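Local coordinates for putative uncharacterized protein PH0242 (Pyrococcus horikoshii, PDB 3VU1) that forms the C-terminal globular domain of the archaeal oligosaccharyltransferase AglB, a largely beta-stranded module that carries a bound calcium ion, at residues A[367-381]-A[434-448]. Numbering follows the deposited sequence.
Sequences MREGESGRLELKVGV and GENEIVVNAEMPKNA
Leu375 and Val440 face each other in a hydrogen-bonded pair of the antiparallel ladder between strands 372-381 and 434-443, their side chains side by side and pointing the same way, with CD2 of Leu375 3.9 Å from CG2 of Val440. Leu375 gets there with CG anti to the backbone N (chi1 163°). At the next hydrogen-bonded pair, two residues along, Leu377 lays CD1 obliquely on CG2 of Ile438, whose other branch ends with CD1 4.1 Å from CG1 of Val379. These side chains share the buried face with Ala442 and Asn436. Asn436 ND2 is hydrogen-bonded chiefly to the carbonyl O of Arg432; it also makes a weak bond to the Val379 O, which accepts another weak one from the Asn436 backbone N.

Both strands lie in the Peripheral 2 family region and belong to a large antiparallel sheet: 372-381 lies between 336-356 and 434-443, and the apolar face packs on strands 385-401, 412-431 and 464-487 through Leu389, Leu425 and Phe475.

The other face is mostly polar and more exposed. Val439 CG1 sits 3.2 Å above the Arg374 guanidinium plane, offset toward its rim. The methylenes of Lys378 and Glu437 run alongside each other, CG to CG 3.5 Å, while Lys378, bent at chi2, chi3 and chi4, carries NZ to a long salt bridge with Glu435 OE1.

Beyond the ladder, Met444 turns back at chi2 and chi3 (-74° and -72°), bringing CG against Met367 CB and CE 3.7 Å from Glu369 CA; Met367 slides past it the opposite way, its SD 3.6 Å from Ala442 CB. The Glu369 carboxylate lies beside the type II turn 445-448, hydrogen-bonded through OE1 to Ile449 N and through OE2 to the Ser450 hydroxyl, at the start of helix 448-460.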
loop_
_atom_site.group_PDB
_atom_site.type_symbol
_atom_site.label_atom_id
_atom_site.label_comp_id
_atom_site.label_asym_id
_atom_site.label_seq_id
_atom_site.Cartn_x
_atom_site.Cartn_y
_atom_site.Cartn_z
ATOM N N MET A 367 -0.925 22.432 -17.057
ATOM C CA MET A 367 -0.781 23.868 -17.335
ATOM C C MET A 367 0.161 24.540 -16.344
ATOM O O MET A 367 0.220 24.143 -15.162
ATOM C CB MET A 367 -2.114 24.587 -17.233
ATOM C CG MET A 367 -3.258 24.053 -18.072
ATOM S SD MET A 367 -4.753 24.998 -17.698
ATOM C CE MET A 367 -4.548 26.398 -18.798
ATOM N N ARG A 368 0.897 25.553 -16.815
ATOM C CA ARG A 368 1.749 26.346 -15.914
ATOM C C ARG A 368 0.911 27.450 -15.277
ATOM O O ARG A 368 -0.151 27.806 -15.810
ATOM C CB ARG A 368 2.984 26.907 -16.615
ATOM C CG ARG A 368 3.917 25.847 -17.158
ATOM C CD ARG A 368 5.210 26.457 -17.664
ATOM N NE ARG A 368 5.610 25.840 -18.930
ATOM C CZ ARG A 368 6.868 25.657 -19.335
ATOM N NH1 ARG A 368 7.898 26.034 -18.577
ATOM N NH2 ARG A 368 7.100 25.087 -20.515
ATOM N N GLU A 369 1.352 27.952 -14.122
ATOM C CA GLU A 369 0.563 28.958 -13.401
ATOM C C GLU A 369 0.430 30.206 -14.293
ATOM O O GLU A 369 1.390 30.564 -14.993
ATOM C CB GLU A 369 1.155 29.267 -12.011
ATOM C CG GLU A 369 2.565 29.843 -11.994
ATOM C CD GLU A 369 3.276 29.681 -10.651
ATOM O OE1 GLU A 369 2.664 29.217 -9.669
ATOM O OE2 GLU A 369 4.471 30.005 -10.571
ATOM N N GLY A 370 -0.758 30.815 -14.318
ATOM C CA GLY A 370 -1.020 31.928 -15.232
ATOM C C GLY A 370 -1.680 31.586 -16.564
ATOM O O GLY A 370 -2.460 32.384 -17.072
ATOM N N GLU A 371 -1.384 30.411 -17.128
ATOM C CA GLU A 371 -1.892 30.011 -18.461
ATOM C C GLU A 371 -3.408 29.909 -18.543
ATOM O O GLU A 371 -4.070 29.862 -17.517
ATOM C CB GLU A 371 -1.259 28.706 -18.909
ATOM C CG GLU A 371 0.213 28.862 -19.269
ATOM C CD GLU A 371 0.927 27.537 -19.518
ATOM O OE1 GLU A 371 0.255 26.481 -19.682
ATOM O OE2 GLU A 371 2.180 27.565 -19.550
ATOM N N SER A 372 -3.956 29.900 -19.759
ATOM C CA SER A 372 -5.408 29.844 -19.960
ATOM C C SER A 372 -5.725 29.039 -21.198
ATOM O O SER A 372 -4.848 28.880 -22.049
ATOM C CB SER A 372 -5.986 31.245 -20.108
ATOM O OG SER A 372 -5.781 32.002 -18.923
ATOM N N GLY A 373 -6.956 28.517 -21.301
ATOM C CA GLY A 373 -7.416 27.883 -22.560
ATOM C C GLY A 373 -8.370 26.693 -22.609
ATOM O O GLY A 373 -8.833 26.193 -21.593
ATOM N N ARG A 374 -8.681 26.253 -23.821
ATOM C CA ARG A 374 -9.498 25.079 -24.009
ATOM C C ARG A 374 -8.685 23.833 -23.715
ATOM O O ARG A 374 -7.598 23.632 -24.272
ATOM C CB ARG A 374 -10.088 25.033 -25.409
ATOM C CG ARG A 374 -11.498 25.609 -25.473
ATOM C CD ARG A 374 -12.021 25.662 -26.903
ATOM N NE ARG A 374 -11.722 24.425 -27.624
ATOM C CZ ARG A 374 -12.626 23.508 -27.949
ATOM N NH1 ARG A 374 -12.250 22.406 -28.597
ATOM N NH2 ARG A 374 -13.905 23.698 -27.632
ATOM N N LEU A 375 -9.225 23.018 -22.807
ATOM C CA LEU A 375 -8.587 21.803 -22.330
ATOM C C LEU A 375 -9.444 20.658 -22.775
ATOM O O LEU A 375 -10.653 20.678 -22.532
ATOM C CB LEU A 375 -8.508 21.841 -20.804
ATOM C CG LEU A 375 -8.248 20.575 -19.978
ATOM C CD1 LEU A 375 -6.810 20.083 -20.132
ATOM C CD2 LEU A 375 -8.591 20.833 -18.509
ATOM N N GLU A 376 -8.824 19.678 -23.437
ATOM C CA GLU A 376 -9.536 18.515 -23.983
ATOM C C GLU A 376 -9.003 17.196 -23.422
ATOM O O GLU A 376 -7.844 16.837 -23.642
ATOM C CB GLU A 376 -9.459 18.487 -25.508
ATOM C CG GLU A 376 -10.154 19.647 -26.217
ATOM C CD GLU A 376 -9.362 20.156 -27.425
ATOM O OE1 GLU A 376 -9.216 19.403 -28.427
ATOM O OE2 GLU A 376 -8.871 21.315 -27.360
ATOM N N LEU A 377 -9.865 16.487 -22.697
ATOM C CA LEU A 377 -9.521 15.229 -22.043
ATOM C C LEU A 377 -10.437 14.152 -22.550
ATOM O O LEU A 377 -11.606 14.402 -22.825
ATOM C CB LEU A 377 -9.780 15.304 -20.542
ATOM C CG LEU A 377 -9.171 16.435 -19.751
ATOM C CD1 LEU A 377 -10.084 16.837 -18.613
ATOM C CD2 LEU A 377 -7.820 16.005 -19.228
ATOM N N LYS A 378 -9.899 12.949 -22.641
ATOM C CA LYS A 378 -10.696 11.763 -22.802
ATOM C C LYS A 378 -10.382 10.883 -21.586
ATOM O O LYS A 378 -9.220 10.541 -21.316
ATOM C CB LYS A 378 -10.379 11.069 -24.141
ATOM C CG LYS A 378 -11.407 11.314 -25.246
ATOM C CD LYS A 378 -10.827 11.883 -26.556
ATOM C CE LYS A 378 -9.667 11.078 -27.155
ATOM N NZ LYS A 378 -10.006 9.668 -27.511
ATOM N N VAL A 379 -11.423 10.533 -20.839
ATOM C CA VAL A 379 -11.258 9.758 -19.616
ATOM C C VAL A 379 -12.186 8.549 -19.579
ATOM O O VAL A 379 -13.321 8.628 -20.047
ATOM C CB VAL A 379 -11.445 10.653 -18.376
ATOM C CG1 VAL A 379 -12.820 11.295 -18.364
ATOM C CG2 VAL A 379 -11.192 9.870 -17.102
ATOM N N GLY A 380 -11.687 7.438 -19.037
ATOM C CA GLY A 380 -12.463 6.194 -18.908
ATOM C C GLY A 380 -12.839 5.892 -17.462
ATOM O O GLY A 380 -12.009 6.045 -16.559
ATOM N N VAL A 381 -14.095 5.499 -17.243
ATOM C CA VAL A 381 -14.581 5.087 -15.939
ATOM C C VAL A 381 -15.366 3.806 -16.067
ATOM O O VAL A 381 -15.901 3.510 -17.122
ATOM C CB VAL A 381 -15.492 6.144 -15.302
ATOM C CG1 VAL A 381 -14.675 7.300 -14.729
ATOM C CG2 VAL A 381 -16.516 6.635 -16.309
ATOM N N GLY A 434 -17.134 3.764 -19.838
ATOM C CA GLY A 434 -16.357 3.787 -21.076
ATOM C C GLY A 434 -15.674 5.132 -21.264
ATOM O O GLY A 434 -15.464 5.876 -20.298
ATOM N N GLU A 435 -15.329 5.466 -22.505
ATOM C CA GLU A 435 -14.653 6.727 -22.772
ATOM C C GLU A 435 -15.600 7.916 -22.691
ATOM O O GLU A 435 -16.780 7.792 -23.007
ATOM C CB GLU A 435 -13.923 6.676 -24.096
ATOM C CG GLU A 435 -12.922 5.533 -24.133
ATOM C CD GLU A 435 -11.799 5.735 -25.134
ATOM O OE1 GLU A 435 -11.703 6.842 -25.722
ATOM O OE2 GLU A 435 -11.005 4.781 -25.318
ATOM N N ASN A 436 -15.073 9.048 -22.218
ATOM C CA ASN A 436 -15.814 10.289 -22.056
ATOM C C ASN A 436 -14.988 11.431 -22.579
ATOM O O ASN A 436 -13.876 11.624 -22.102
ATOM C CB ASN A 436 -16.064 10.565 -20.583
ATOM C CG ASN A 436 -17.108 9.670 -19.993
ATOM O OD1 ASN A 436 -18.280 10.040 -19.931
ATOM N ND2 ASN A 436 -16.697 8.482 -19.553
ATOM N N GLU A 437 -15.513 12.198 -23.535
ATOM C CA GLU A 437 -14.795 13.379 -24.031
ATOM C C GLU A 437 -15.191 14.595 -23.239
ATOM O O GLU A 437 -16.373 14.834 -23.016
ATOM C CB GLU A 437 -15.085 13.638 -25.494
ATOM C CG GLU A 437 -14.366 12.721 -26.456
ATOM C CD GLU A 437 -14.992 12.777 -27.833
ATOM O OE1 GLU A 437 -15.070 13.885 -28.418
ATOM O OE2 GLU A 437 -15.419 11.713 -28.326
ATOM N N ILE A 438 -14.201 15.364 -22.810
ATOM C CA ILE A 438 -14.450 16.510 -21.954
ATOM C C ILE A 438 -13.745 17.749 -22.484
ATOM O O ILE A 438 -12.551 17.702 -22.819
ATOM C CB ILE A 438 -14.090 16.213 -20.471
ATOM C CG1 ILE A 438 -15.289 15.609 -19.743
ATOM C CG2 ILE A 438 -13.700 17.473 -19.715
ATOM C CD1 ILE A 438 -15.362 14.105 -19.836
ATOM N N VAL A 439 -14.508 18.848 -22.559
ATOM C CA VAL A 439 -14.003 20.128 -23.039
ATOM C C VAL A 439 -14.393 21.257 -22.081
ATOM O O VAL A 439 -15.563 21.400 -21.736
ATOM C CB VAL A 439 -14.524 20.440 -24.461
ATOM C CG1 VAL A 439 -13.780 21.644 -25.030
ATOM C CG2 VAL A 439 -14.379 19.228 -25.393
ATOM N N VAL A 440 -13.414 22.047 -21.643
ATOM C CA VAL A 440 -13.647 23.097 -20.640
ATOM C C VAL A 440 -12.613 24.207 -20.779
ATOM O O VAL A 440 -11.519 23.974 -21.318
ATOM C CB VAL A 440 -13.628 22.573 -19.159
ATOM C CG1 VAL A 440 -14.829 21.679 -18.862
ATOM C CG2 VAL A 440 -12.317 21.866 -18.814
ATOM N N ASN A 441 -12.972 25.404 -20.297
ATOM C CA ASN A 441 -12.035 26.531 -20.192
ATOM C C ASN A 441 -11.282 26.459 -18.879
ATOM O O ASN A 441 -11.882 26.247 -17.816
ATOM C CB ASN A 441 -12.759 27.879 -20.292
ATOM C CG ASN A 441 -13.223 28.208 -21.708
ATOM O OD1 ASN A 441 -12.703 27.687 -22.708
ATOM N ND2 ASN A 441 -14.204 29.097 -21.797
ATOM N N ALA A 442 -9.969 26.653 -18.941
ATOM C CA ALA A 442 -9.126 26.445 -17.767
ATOM C C ALA A 442 -8.230 27.632 -17.425
ATOM O O ALA A 442 -7.487 28.122 -18.275
ATOM C CB ALA A 442 -8.299 25.178 -17.942
ATOM N N GLU A 443 -8.286 28.062 -16.166
ATOM C CA GLU A 443 -7.493 29.186 -15.682
ATOM C C GLU A 443 -6.539 28.750 -14.545
ATOM O O GLU A 443 -6.971 28.395 -13.445
ATOM C CB GLU A 443 -8.459 30.244 -15.156
ATOM C CG GLU A 443 -8.230 31.695 -15.563
ATOM C CD GLU A 443 -9.490 32.533 -15.313
ATOM O OE1 GLU A 443 -10.114 33.022 -16.291
ATOM O OE2 GLU A 443 -9.893 32.680 -14.131
ATOM N N MET A 444 -5.242 28.777 -14.800
ATOM C CA MET A 444 -4.279 28.593 -13.719
ATOM C C MET A 444 -4.027 29.930 -13.027
ATOM O O MET A 444 -3.565 30.883 -13.664
ATOM C CB MET A 444 -2.944 28.041 -14.241
ATOM C CG MET A 444 -2.892 26.538 -14.454
ATOM S SD MET A 444 -2.807 25.569 -12.932
ATOM C CE MET A 444 -1.151 25.862 -12.326
ATOM N N PRO A 445 -4.322 30.014 -11.722
ATOM C CA PRO A 445 -3.913 31.214 -11.001
ATOM C C PRO A 445 -2.408 31.321 -11.062
ATOM O O PRO A 445 -1.727 30.321 -10.888
ATOM C CB PRO A 445 -4.334 30.921 -9.560
ATOM C CG PRO A 445 -5.364 29.852 -9.663
ATOM C CD PRO A 445 -4.981 29.031 -10.853
ATOM N N LYS A 446 -1.874 32.500 -11.336
ATOM C CA LYS A 446 -0.426 32.697 -11.204
ATOM C C LYS A 446 -0.065 32.545 -9.711
ATOM O O LYS A 446 -0.893 32.833 -8.832
ATOM C CB LYS A 446 0.030 34.038 -11.840
ATOM C CG LYS A 446 -0.454 35.375 -11.232
ATOM C CD LYS A 446 -1.899 35.428 -10.696
ATOM C CE LYS A 446 -3.016 35.430 -11.747
ATOM N NZ LYS A 446 -3.380 36.777 -12.275
ATOM N N ASN A 447 1.126 32.041 -9.412
ATOM C CA ASN A 447 1.518 31.806 -8.002
ATOM C C ASN A 447 0.936 30.565 -7.284
ATOM O O ASN A 447 1.287 30.318 -6.120
ATOM C CB ASN A 447 1.220 33.031 -7.122
ATOM C CG ASN A 447 1.736 34.314 -7.716
ATOM O OD1 ASN A 447 2.946 34.492 -7.882
ATOM N ND2 ASN A 447 0.816 35.226 -8.044
ATOM N N ALA A 448 0.053 29.803 -7.938
ATOM C CA ALA A 448 -0.468 28.577 -7.314
ATOM C C ALA A 448 0.668 27.628 -6.863
ATOM O O ALA A 448 0.706 27.190 -5.713
ATOM C CB ALA A 448 -1.442 27.871 -8.239
#